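Local coordinates for protein domain of unknown function (Pectobacterium atrosepticum SCRI1043, PDB 3CJL) that is of unknown function but belongs to the DUF3861 family and forms a two-chain assembly, at residues Phe58-Val61 against Met62-Arg66. Numbering follows the deposited sequence.
Sequences FGEV and MMQQR
Phe58 and Met62, one helical turn apart, run side by side and point the same way, an example of an i to i+4 Met-aromatic contact. The selenium of the selenomethionine at Met62 sits at the ring edge, with SE 4.9 Å from the centroid of the Phe58 ring. A bend at the last torsion (chi3 -38°) turns the methyl back toward the phenyl group, bringing Met62 CE to 3.6 Å from Phe58 CE1. Phe58 and Met62 are both buried, and their contact is tightly packed.

Two residues further round, the same spacing joins polar groups. Gln64 NE2 donates to Glu60 OE2 at 2.7 Å, meeting the anti lone pair of the carboxylate, with the donor's amide and the carboxylate planes 61° apart. Glu60 reaches it by bending at chi2 (57°), while Gln64 stays extended beyond CG. Glu60 is buried, whereas Gln64 is exposed, as is Met63, whose CE curls back to 3.2 Å from Gly59 O.

The backbone pairs i to i+4 along the turn: Met63 N to Gly59 O is 3.0 Å, but the last, Gln65 N to Val61 O, is weak, and Gln65 leaves helical geometry.

At the interface with the second subunit, Phe58 meets Phe58 of that subunit, and Gln47 NE2 of the second subunit hydrogen-bonds to Gln64 OE1. Within the chain, Phe24 of strand 19-26 touches Glu60 and Val61, Phe71 of helix 69-72 touches Met62, and Phe78 of helix 75-86 meets the Phe58 ring.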
loop_
_atom_site.group_PDB
_atom_site.type_symbol
_atom_site.label_atom_id
_atom_site.label_comp_id
_atom_site.label_asym_id
_atom_site.label_seq_id
_atom_site.Cartn_x
_atom_site.Cartn_y
_atom_site.Cartn_z
ATOM N N PHE A 58 -1.563 3.241 1.445
ATOM C CA PHE A 58 -0.987 3.729 2.706
ATOM C C PHE A 58 -0.791 5.247 2.715
ATOM O O PHE A 58 -0.988 5.865 3.747
ATOM C CB PHE A 58 0.199 2.853 3.209
ATOM C CG PHE A 58 1.575 3.399 2.965
ATOM C CD1 PHE A 58 2.115 4.341 3.828
ATOM C CD2 PHE A 58 2.392 2.859 1.968
ATOM C CE1 PHE A 58 3.395 4.826 3.643
ATOM C CE2 PHE A 58 3.697 3.319 1.784
ATOM C CZ PHE A 58 4.193 4.309 2.620
ATOM N N GLY A 59 -0.522 5.844 1.552
ATOM C CA GLY A 59 -0.379 7.289 1.414
ATOM C C GLY A 59 -1.644 8.089 1.677
ATOM O O GLY A 59 -1.593 9.139 2.303
ATOM N N GLU A 60 -2.767 7.589 1.181
ATOM C CA GLU A 60 -4.089 8.139 1.487
ATOM C C GLU A 60 -4.400 8.126 2.997
ATOM O O GLU A 60 -4.906 9.111 3.528
ATOM C CB GLU A 60 -5.150 7.358 0.714
ATOM C CG GLU A 60 -6.585 7.784 0.942
ATOM C CD GLU A 60 -6.838 9.257 0.637
ATOM O OE1 GLU A 60 -6.291 9.780 -0.366
ATOM O OE2 GLU A 60 -7.597 9.881 1.415
ATOM N N VAL A 61 -4.087 7.038 3.693
ATOM C CA VAL A 61 -4.331 6.973 5.153
ATOM C C VAL A 61 -3.519 8.025 5.921
ATOM O O VAL A 61 -4.021 8.671 6.845
ATOM C CB VAL A 61 -4.059 5.567 5.736
ATOM C CG1 VAL A 61 -4.195 5.592 7.255
ATOM C CG2 VAL A 61 -5.033 4.553 5.156
HETATM N N MSE A 62 -2.270 8.184 5.541
HETATM C CA MSE A 62 -1.422 9.212 6.126
HETATM C C MSE A 62 -1.942 10.631 5.832
HETATM O O MSE A 62 -1.861 11.484 6.708
HETATM C CB MSE A 62 0.018 9.038 5.654
HETATM C CG MSE A 62 0.620 7.748 6.188
HETATM SE SE MSE A 62 2.547 7.570 5.926
HETATM C CE MSE A 62 2.695 8.366 4.148
HETATM N N MSE A 63 -2.482 10.873 4.636
HETATM C CA MSE A 63 -3.138 12.163 4.327
HETATM C C MSE A 63 -4.305 12.413 5.283
HETATM O O MSE A 63 -4.503 13.521 5.738
HETATM C CB MSE A 63 -3.742 12.201 2.911
HETATM C CG MSE A 63 -2.808 12.162 1.717
HETATM SE SE MSE A 63 -1.265 13.268 1.893
HETATM C CE MSE A 63 0.115 11.828 2.487
ATOM N N GLN A 64 -5.081 11.365 5.557
ATOM C CA GLN A 64 -6.222 11.457 6.482
ATOM C C GLN A 64 -5.810 11.592 7.947
ATOM O O GLN A 64 -6.552 12.143 8.741
ATOM C CB GLN A 64 -7.115 10.240 6.315
ATOM C CG GLN A 64 -7.765 10.179 4.947
ATOM C CD GLN A 64 -8.527 8.905 4.717
ATOM O OE1 GLN A 64 -8.813 8.167 5.649
ATOM N NE2 GLN A 64 -8.862 8.638 3.463
ATOM N N GLN A 65 -4.629 11.082 8.293
ATOM C CA GLN A 65 -4.125 11.069 9.670
ATOM C C GLN A 65 -2.834 11.889 9.785
ATOM O O GLN A 65 -1.907 11.486 10.479
ATOM C CB GLN A 65 -3.890 9.607 10.098
ATOM C CG GLN A 65 -5.154 8.738 10.121
ATOM C CD GLN A 65 -6.062 9.008 11.320
ATOM O OE1 GLN A 65 -7.226 9.357 11.166
ATOM N NE2 GLN A 65 -5.528 8.842 12.514
ATOM N N ARG A 66 -2.807 13.052 9.125
ATOM C CA ARG A 66 -1.630 13.945 9.051
ATOM C C ARG A 66 -1.038 14.319 10.418
ATOM O O ARG A 66 0.179 14.378 10.562
ATOM C CB ARG A 66 -1.995 15.235 8.271
ATOM C CG ARG A 66 -0.819 16.186 8.016
ATOM C CD ARG A 66 -1.154 17.408 7.108
ATOM N NE ARG A 66 -1.631 16.972 5.800
ATOM C CZ ARG A 66 -0.872 16.429 4.845
ATOM N NH1 ARG A 66 0.449 16.250 5.002
ATOM N NH2 ARG A 66 -1.448 16.054 3.710
#